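Local coordinates for glycosyl transferase family 8 (Streptococcus pneumoniae, PDB 5GVV), which transfers galactose from UDP-galactose to the terminal glucose of the already glycosylated serine-rich repeat protein PsrP, using a GT-A-type fold that binds manganese, at residues A[52-60]-A[262-273]; A[158-169]-A[179-187]. All blocks are in the same frame, centred on the assembly; numbering follows the deposited sequence.

Contact 1 of 2, residues A[52-60]-A[262-273]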
# COMPACT_ATOMS: atom_id res chain seq x y z
N ARG A 52 -12.58 -2.80 9.89
CA ARG A 52 -13.79 -3.43 10.42
C ARG A 52 -14.64 -2.42 11.17
O ARG A 52 -15.86 -2.43 11.06
CB ARG A 52 -13.44 -4.61 11.35
CG ARG A 52 -14.64 -5.24 12.03
CD ARG A 52 -14.25 -6.47 12.84
NE ARG A 52 -13.70 -7.51 11.99
CZ ARG A 52 -12.47 -8.00 12.11
NH1 ARG A 52 -11.66 -7.56 13.07
NH2 ARG A 52 -12.04 -8.95 11.28
N ILE A 53 -13.99 -1.53 11.92
CA ILE A 53 -14.69 -0.44 12.60
C ILE A 53 -15.42 0.46 11.61
O ILE A 53 -16.56 0.87 11.86
CB ILE A 53 -13.71 0.41 13.43
CG1 ILE A 53 -13.15 -0.41 14.59
CG2 ILE A 53 -14.40 1.67 13.96
CD1 ILE A 53 -12.12 0.33 15.43
N TYR A 54 -14.76 0.78 10.50
CA TYR A 54 -15.38 1.62 9.47
C TYR A 54 -16.65 0.95 8.95
O TYR A 54 -17.70 1.59 8.85
CB TYR A 54 -14.42 1.85 8.30
CG TYR A 54 -13.17 2.61 8.66
CD1 TYR A 54 -13.13 3.44 9.78
CD2 TYR A 54 -12.03 2.51 7.87
CE1 TYR A 54 -11.98 4.14 10.11
CE2 TYR A 54 -10.87 3.20 8.20
CZ TYR A 54 -10.86 4.01 9.32
OH TYR A 54 -9.71 4.71 9.64
N LEU A 55 -16.54 -0.33 8.62
CA LEU A 55 -17.67 -1.07 8.05
C LEU A 55 -18.84 -1.11 9.02
O LEU A 55 -19.99 -0.94 8.62
CB LEU A 55 -17.24 -2.48 7.66
CG LEU A 55 -16.88 -2.71 6.19
CD1 LEU A 55 -18.08 -2.44 5.30
CD2 LEU A 55 -15.72 -1.81 5.78
N GLN A 56 -18.54 -1.34 10.30
CA GLN A 56 -19.58 -1.40 11.33
C GLN A 56 -20.27 -0.05 11.52
O GLN A 56 -21.49 0.01 11.74
CB GLN A 56 -18.99 -1.90 12.65
CG GLN A 56 -18.50 -3.35 12.59
CD GLN A 56 -17.85 -3.81 13.88
OE1 GLN A 56 -17.58 -3.00 14.76
NE2 GLN A 56 -17.60 -5.10 13.99
N GLU A 57 -19.50 1.02 11.46
CA GLU A 57 -20.06 2.36 11.61
C GLU A 57 -21.01 2.70 10.47
O GLU A 57 -21.89 3.55 10.61
CB GLU A 57 -18.93 3.40 11.74
CG GLU A 57 -18.19 3.31 13.07
CD GLU A 57 -17.01 4.26 13.18
OE1 GLU A 57 -16.52 4.75 12.15
OE2 GLU A 57 -16.58 4.52 14.32
N MSE A 58 -20.85 2.01 9.37
CA MSE A 58 -21.68 2.22 8.20
C MSE A 58 -22.79 1.16 8.17
O MSE A 58 -23.49 1.04 7.19
CB MSE A 58 -20.88 2.27 6.91
CG MSE A 58 -19.95 3.49 6.86
SE MSE A 58 -19.05 3.43 5.10
CE MSE A 58 -17.84 1.96 5.02
N GLY A 59 -22.94 0.41 9.27
CA GLY A 59 -24.00 -0.58 9.42
C GLY A 59 -23.68 -1.94 8.85
O GLY A 59 -24.60 -2.73 8.57
N GLY A 60 -22.40 -2.24 8.66
CA GLY A 60 -22.00 -3.51 8.09
C GLY A 60 -20.96 -4.22 8.94
O GLY A 60 -20.93 -4.03 10.15
N TRP A 262 -21.66 9.47 4.83
CA TRP A 262 -22.72 8.67 5.45
C TRP A 262 -23.20 9.29 6.76
O TRP A 262 -24.40 9.37 7.00
CB TRP A 262 -22.25 7.23 5.69
CG TRP A 262 -22.09 6.45 4.41
CD1 TRP A 262 -20.93 5.98 3.87
CD2 TRP A 262 -23.14 6.08 3.51
NE1 TRP A 262 -21.19 5.32 2.69
CE2 TRP A 262 -22.54 5.37 2.45
CE3 TRP A 262 -24.53 6.26 3.50
CZ2 TRP A 262 -23.29 4.85 1.38
CZ3 TRP A 262 -25.26 5.75 2.45
CH2 TRP A 262 -24.64 5.05 1.40
N PHE A 263 -22.26 9.75 7.59
CA PHE A 263 -22.62 10.34 8.88
C PHE A 263 -23.44 11.63 8.69
O PHE A 263 -24.36 11.90 9.46
CB PHE A 263 -21.37 10.66 9.72
CG PHE A 263 -20.58 9.44 10.15
CD1 PHE A 263 -20.97 8.15 9.79
CD2 PHE A 263 -19.45 9.59 10.95
CE1 PHE A 263 -20.24 7.05 10.19
CE2 PHE A 263 -18.71 8.49 11.36
CZ PHE A 263 -19.11 7.22 10.98
N SER A 264 -23.12 12.40 7.66
CA SER A 264 -23.84 13.65 7.42
C SER A 264 -25.28 13.42 6.95
O SER A 264 -26.09 14.35 6.95
CB SER A 264 -23.08 14.54 6.43
OG SER A 264 -22.97 13.92 5.16
N LYS A 265 -25.60 12.19 6.56
CA LYS A 265 -26.97 11.84 6.22
C LYS A 265 -27.55 10.96 7.32
O LYS A 265 -28.53 10.24 7.11
CB LYS A 265 -27.04 11.15 4.86
CG LYS A 265 -26.27 11.92 3.80
CD LYS A 265 -26.82 11.69 2.39
CE LYS A 265 -26.25 12.73 1.43
NZ LYS A 265 -26.54 12.43 -0.01
N SER A 266 -26.92 11.03 8.49
CA SER A 266 -27.39 10.33 9.69
C SER A 266 -27.33 8.81 9.60
O SER A 266 -27.98 8.11 10.38
CB SER A 266 -28.79 10.80 10.10
OG SER A 266 -28.79 12.19 10.38
N VAL A 267 -26.54 8.30 8.67
CA VAL A 267 -26.27 6.86 8.61
C VAL A 267 -25.02 6.55 9.46
O VAL A 267 -23.89 6.52 8.96
CB VAL A 267 -26.11 6.36 7.16
CG1 VAL A 267 -25.81 4.87 7.13
CG2 VAL A 267 -27.38 6.66 6.35
N LYS A 268 -25.24 6.36 10.76
CA LYS A 268 -24.16 6.14 11.72
C LYS A 268 -24.57 5.02 12.64
O LYS A 268 -25.69 5.02 13.15
CB LYS A 268 -23.89 7.42 12.53
CG LYS A 268 -22.95 7.23 13.73
CD LYS A 268 -21.59 6.75 13.28
CE LYS A 268 -20.55 6.78 14.39
NZ LYS A 268 -20.63 5.60 15.28
N TYR A 269 -23.67 4.06 12.84
CA TYR A 269 -23.91 2.97 13.78
C TYR A 269 -22.73 2.87 14.73
O TYR A 269 -21.61 3.21 14.36
CB TYR A 269 -24.14 1.65 13.02
CG TYR A 269 -25.42 1.66 12.20
CD1 TYR A 269 -25.48 2.30 10.97
CD2 TYR A 269 -26.57 1.04 12.67
CE1 TYR A 269 -26.65 2.32 10.22
CE2 TYR A 269 -27.75 1.06 11.93
CZ TYR A 269 -27.78 1.69 10.71
OH TYR A 269 -28.95 1.71 9.97
N PRO A 270 -22.98 2.42 15.97
CA PRO A 270 -21.87 2.38 16.93
C PRO A 270 -20.82 1.36 16.52
O PRO A 270 -21.18 0.27 16.07
CB PRO A 270 -22.55 1.96 18.23
CG PRO A 270 -23.77 1.19 17.79
CD PRO A 270 -24.23 1.90 16.54
N SER A 271 -19.54 1.71 16.65
CA SER A 271 -18.47 0.74 16.48
C SER A 271 -18.64 -0.34 17.55
O SER A 271 -19.01 -0.03 18.68
CB SER A 271 -17.11 1.41 16.63
OG SER A 271 -16.10 0.46 16.93
N LYS A 272 -18.40 -1.60 17.19
CA LYS A 272 -18.55 -2.70 18.14
C LYS A 272 -17.22 -3.07 18.79
O LYS A 272 -17.14 -4.03 19.55
CB LYS A 272 -19.12 -3.95 17.45
CG LYS A 272 -20.49 -3.77 16.83
CD LYS A 272 -21.05 -5.12 16.38
CE LYS A 272 -22.36 -4.96 15.64
NZ LYS A 272 -22.95 -6.27 15.25
N SER A 273 -16.18 -2.29 18.49
CA SER A 273 -14.86 -2.58 19.03
C SER A 273 -14.85 -2.32 20.53
O SER A 273 -15.55 -1.43 21.02
CB SER A 273 -13.79 -1.73 18.35
OG SER A 273 -13.43 -0.63 19.16
O HOH W 1 -18.42 4.35 16.27

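Contact 2 of 2, residues A[158-169]-A[179-187]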
# COMPACT_ATOMS: atom_id res chain seq x y z
N ILE A 158 -19.54 -27.25 -5.51
CA ILE A 158 -18.89 -26.56 -6.62
C ILE A 158 -17.40 -26.32 -6.37
O ILE A 158 -16.59 -26.37 -7.30
CB ILE A 158 -19.60 -25.23 -6.95
CG1 ILE A 158 -21.07 -25.50 -7.31
CG2 ILE A 158 -18.91 -24.51 -8.10
CD1 ILE A 158 -21.24 -26.41 -8.50
N ARG A 159 -17.04 -26.06 -5.11
CA ARG A 159 -15.64 -25.82 -4.75
C ARG A 159 -14.76 -26.98 -5.17
O ARG A 159 -13.72 -26.79 -5.80
CB ARG A 159 -15.49 -25.54 -3.25
CG ARG A 159 -14.05 -25.32 -2.78
CD ARG A 159 -13.50 -26.54 -2.05
NE ARG A 159 -14.30 -26.85 -0.87
CZ ARG A 159 -14.35 -28.05 -0.30
NH1 ARG A 159 -13.65 -29.06 -0.80
NH2 ARG A 159 -15.11 -28.25 0.77
N GLN A 160 -15.17 -28.20 -4.82
CA GLN A 160 -14.40 -29.38 -5.17
C GLN A 160 -14.39 -29.61 -6.67
O GLN A 160 -13.39 -30.05 -7.25
CB GLN A 160 -14.93 -30.61 -4.44
CG GLN A 160 -13.88 -31.70 -4.27
CD GLN A 160 -12.59 -31.17 -3.66
OE1 GLN A 160 -12.61 -30.56 -2.59
NE2 GLN A 160 -11.47 -31.40 -4.33
N LYS A 161 -15.52 -29.30 -7.31
CA LYS A 161 -15.66 -29.49 -8.75
C LYS A 161 -14.75 -28.57 -9.56
O LYS A 161 -14.18 -28.98 -10.57
CB LYS A 161 -17.12 -29.31 -9.16
CG LYS A 161 -18.00 -30.45 -8.69
CD LYS A 161 -19.47 -30.10 -8.81
CE LYS A 161 -20.31 -31.36 -8.73
NZ LYS A 161 -21.34 -31.36 -9.81
N LEU A 162 -14.60 -27.33 -9.09
CA LEU A 162 -13.71 -26.37 -9.74
C LEU A 162 -12.25 -26.78 -9.57
O LEU A 162 -11.47 -26.74 -10.53
CB LEU A 162 -13.94 -24.97 -9.17
CG LEU A 162 -15.22 -24.24 -9.58
CD1 LEU A 162 -15.56 -23.09 -8.63
CD2 LEU A 162 -15.09 -23.72 -11.01
N ILE A 163 -11.88 -27.17 -8.35
CA ILE A 163 -10.52 -27.61 -8.04
C ILE A 163 -10.14 -28.82 -8.90
O ILE A 163 -9.11 -28.81 -9.58
CB ILE A 163 -10.36 -27.99 -6.55
CG1 ILE A 163 -10.43 -26.74 -5.67
CG2 ILE A 163 -9.04 -28.71 -6.32
CD1 ILE A 163 -10.46 -27.04 -4.18
N ASP A 164 -10.98 -29.85 -8.84
CA ASP A 164 -10.78 -31.06 -9.63
C ASP A 164 -10.66 -30.76 -11.13
O ASP A 164 -9.77 -31.28 -11.81
CB ASP A 164 -11.91 -32.06 -9.38
CG ASP A 164 -11.90 -32.61 -7.96
OD1 ASP A 164 -10.84 -32.51 -7.29
OD2 ASP A 164 -12.94 -33.15 -7.52
N LEU A 165 -11.56 -29.92 -11.64
CA LEU A 165 -11.51 -29.56 -13.06
C LEU A 165 -10.30 -28.68 -13.38
O LEU A 165 -9.72 -28.81 -14.45
CB LEU A 165 -12.80 -28.90 -13.54
CG LEU A 165 -12.77 -28.47 -15.02
CD1 LEU A 165 -12.45 -29.65 -15.93
CD2 LEU A 165 -14.06 -27.79 -15.45
N THR A 166 -9.92 -27.80 -12.45
CA THR A 166 -8.74 -26.97 -12.66
C THR A 166 -7.48 -27.83 -12.58
O THR A 166 -6.44 -27.48 -13.15
CB THR A 166 -8.65 -25.81 -11.64
OG1 THR A 166 -9.93 -25.19 -11.50
CG2 THR A 166 -7.63 -24.77 -12.10
N GLU A 167 -7.58 -28.96 -11.89
CA GLU A 167 -6.47 -29.89 -11.80
C GLU A 167 -6.19 -30.55 -13.15
O GLU A 167 -5.04 -30.63 -13.58
CB GLU A 167 -6.71 -30.94 -10.71
CG GLU A 167 -5.98 -30.62 -9.42
CD GLU A 167 -4.49 -30.40 -9.65
OE1 GLU A 167 -3.83 -31.31 -10.19
OE2 GLU A 167 -3.99 -29.31 -9.31
N LYS A 168 -7.24 -31.01 -13.81
CA LYS A 168 -7.15 -31.29 -15.24
C LYS A 168 -7.01 -29.93 -15.90
O LYS A 168 -7.33 -28.91 -15.30
CB LYS A 168 -8.43 -31.95 -15.77
CG LYS A 168 -8.96 -33.14 -14.98
CD LYS A 168 -10.13 -33.80 -15.73
CE LYS A 168 -9.73 -34.22 -17.14
NZ LYS A 168 -10.89 -34.56 -18.01
N GLU A 169 -6.50 -29.89 -17.13
CA GLU A 169 -6.73 -28.75 -18.01
C GLU A 169 -6.44 -27.33 -17.48
O GLU A 169 -7.06 -26.37 -17.96
CB GLU A 169 -8.17 -28.80 -18.52
CG GLU A 169 -8.66 -30.20 -18.85
CD GLU A 169 -9.81 -30.18 -19.83
OE1 GLU A 169 -9.89 -29.22 -20.63
OE2 GLU A 169 -10.63 -31.13 -19.81
N SER A 179 -11.63 -19.47 -17.35
CA SER A 179 -11.87 -20.55 -18.29
C SER A 179 -12.51 -21.76 -17.60
O SER A 179 -13.36 -22.44 -18.18
CB SER A 179 -10.56 -20.99 -18.97
OG SER A 179 -10.08 -20.00 -19.86
N ILE A 180 -12.09 -22.01 -16.36
CA ILE A 180 -12.63 -23.12 -15.58
C ILE A 180 -14.10 -22.87 -15.22
O ILE A 180 -14.94 -23.77 -15.33
CB ILE A 180 -11.82 -23.34 -14.29
CG1 ILE A 180 -10.35 -23.61 -14.60
CG2 ILE A 180 -12.42 -24.47 -13.47
CD1 ILE A 180 -10.12 -24.75 -15.59
N LEU A 181 -14.39 -21.65 -14.77
CA LEU A 181 -15.75 -21.28 -14.38
C LEU A 181 -16.74 -21.37 -15.55
O LEU A 181 -17.87 -21.83 -15.38
CB LEU A 181 -15.75 -19.86 -13.79
CG LEU A 181 -15.22 -19.72 -12.37
CD1 LEU A 181 -14.76 -18.30 -12.10
CD2 LEU A 181 -16.28 -20.12 -11.37
N ASN A 182 -16.31 -20.94 -16.73
CA ASN A 182 -17.16 -21.03 -17.91
C ASN A 182 -17.34 -22.47 -18.37
O ASN A 182 -18.42 -22.86 -18.83
CB ASN A 182 -16.57 -20.17 -19.03
CG ASN A 182 -16.95 -18.72 -18.91
OD1 ASN A 182 -17.97 -18.28 -19.44
ND2 ASN A 182 -16.14 -17.96 -18.18
N MSE A 183 -16.29 -23.25 -18.27
CA MSE A 183 -16.38 -24.64 -18.69
C MSE A 183 -17.24 -25.44 -17.76
O MSE A 183 -17.70 -26.47 -18.18
CB MSE A 183 -14.99 -25.20 -18.85
CG MSE A 183 -14.82 -26.67 -18.53
SE MSE A 183 -13.09 -27.26 -19.11
CE MSE A 183 -12.24 -25.56 -19.53
N LEU A 184 -17.43 -25.03 -16.52
CA LEU A 184 -18.25 -25.76 -15.56
C LEU A 184 -19.72 -25.33 -15.58
O LEU A 184 -20.62 -26.15 -15.34
CB LEU A 184 -17.69 -25.60 -14.14
CG LEU A 184 -18.38 -26.40 -13.03
CD1 LEU A 184 -18.11 -27.89 -13.17
CD2 LEU A 184 -17.97 -25.91 -11.65
N PHE A 185 -19.96 -24.07 -15.90
CA PHE A 185 -21.24 -23.42 -15.62
C PHE A 185 -22.12 -23.05 -16.81
O PHE A 185 -23.28 -22.67 -16.61
CB PHE A 185 -21.00 -22.15 -14.82
CG PHE A 185 -20.88 -22.38 -13.35
CD1 PHE A 185 -21.75 -23.23 -12.70
CD2 PHE A 185 -19.89 -21.74 -12.62
CE1 PHE A 185 -21.65 -23.45 -11.34
CE2 PHE A 185 -19.78 -21.95 -11.26
CZ PHE A 185 -20.66 -22.80 -10.62
N LYS A 186 -21.58 -23.12 -18.02
CA LYS A 186 -22.30 -22.72 -19.23
C LYS A 186 -23.75 -23.21 -19.24
O LYS A 186 -24.04 -24.30 -18.73
CB LYS A 186 -21.56 -23.23 -20.47
CG LYS A 186 -21.60 -24.74 -20.62
CD LYS A 186 -20.36 -25.29 -21.30
CE LYS A 186 -20.36 -26.80 -21.19
NZ LYS A 186 -20.83 -27.18 -19.83
N ASP A 187 -24.65 -22.39 -19.77
CA ASP A 187 -26.08 -22.68 -19.87
C ASP A 187 -26.82 -22.67 -18.52
O ASP A 187 -28.01 -23.01 -18.46
CB ASP A 187 -26.34 -24.00 -20.62
CG ASP A 187 -25.52 -24.13 -21.88
OD1 ASP A 187 -25.77 -23.36 -22.83
OD2 ASP A 187 -24.62 -24.99 -21.92

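Contact 1 of 2, residues A[52-60]-A[262-273]
Y269 N gives its hydrogen to E57 O, in the last turn of helix 45-57, at 2.9 Å, and K272 N reaches Q56 OE1, also at 2.9 Å, with an N-H...O angle of 154° and the donor tilted from the amide plane. Extended beyond CG, the Q56 side chain runs across that of K272 at about a right angle; its NE2 is held by D61.

A water beside E57 gathers three partners: it donates to E57 OE2 and accepts from K268 NZ and S271 N. E57 OE2 and K268 NZ stay 4.3 Å apart, so the water bridges the opposite charges. In K268 the bend at chi2 lays CD over one face of the F263 ring, and the bend at chi4 turns NZ to Y269 O, to which it also bonds; E57 OE1 comes to the edge of the F263 ring.

G59 CA sits over a face of Y269, 4.0 Å from the ring centroid, and the phenol OH is hydrogen-bonded to H33 NE2. Selenomethionine M58 makes an oblique Met-aromatic contact, its SE 3.4 Å from W262 CD1; W262 NE1 is bonded to C28 O.

What positions G59 is a Schellman motif, G60 N to L55 O and G59 N to Q56 O, ending the helix; a second, with S266 as its C-prime residue, turns the chain out of helix 255-263.

Contact 2 of 2, residues A[158-169]-A[179-187]
T166 OG1 is hydrogen-bonded to Y91 OH and lies close to L162 O one helical turn back, a link modelled too short to be trusted in detail; I180 packs against the same atom. I180 crosses the threonine at about a right angle and brings CG2 to 3.3 Å from T166 OG1, with CG1 beside it.

Next along helix 158-167, L162 pushes its CD2 branch between three residues of helix 176-185: I180 CG2 and L184 CD2, each 3.7 Å from it, and L181 CD2. L165 has CG anti to its own N (chi1 178°), which carries CD2 out to selenomethionine M183; there L165 CD2 and M183 CG press to 3.4 Å, tighter than usual for carbons. At the other end I158 CG2 meets F185 CZ at 3.5 Å, and the phenylalanine ring has Y127 and W153 as further aromatic neighbours.

The short helical segments cross at 115°, their axes 9.9 Å apart at closest approach. Across them the touching groups are mostly aliphatic branches, and the T166 hydroxyl has its polar partner in Y91 and, less certainly, in L162 O, not in helix 176-185. Shape and apolar burial, rather than directed polar bonds, therefore join the two helices.

The two contacts lie on opposite sides of the chain's centre, their own centres 39 Å apart and their nearest atoms about 22 Å apart, so they do not touch. In sequence, both segments of contact 2 fall between those of contact 1. Contact 2 is the one near the nucleotide: the side chain of L181 is about 10 Å from the bound UDP, about 11 Å from the manganese ion and about 8 Å from the side chain of the metal ligand D106. It is thus an outer layer, not part of the pocket. Contact 1 lies away from these sites, at the surface, with its 262-273 segment leading on toward strand 278-283, the first in chain order of the six-stranded parallel sheet.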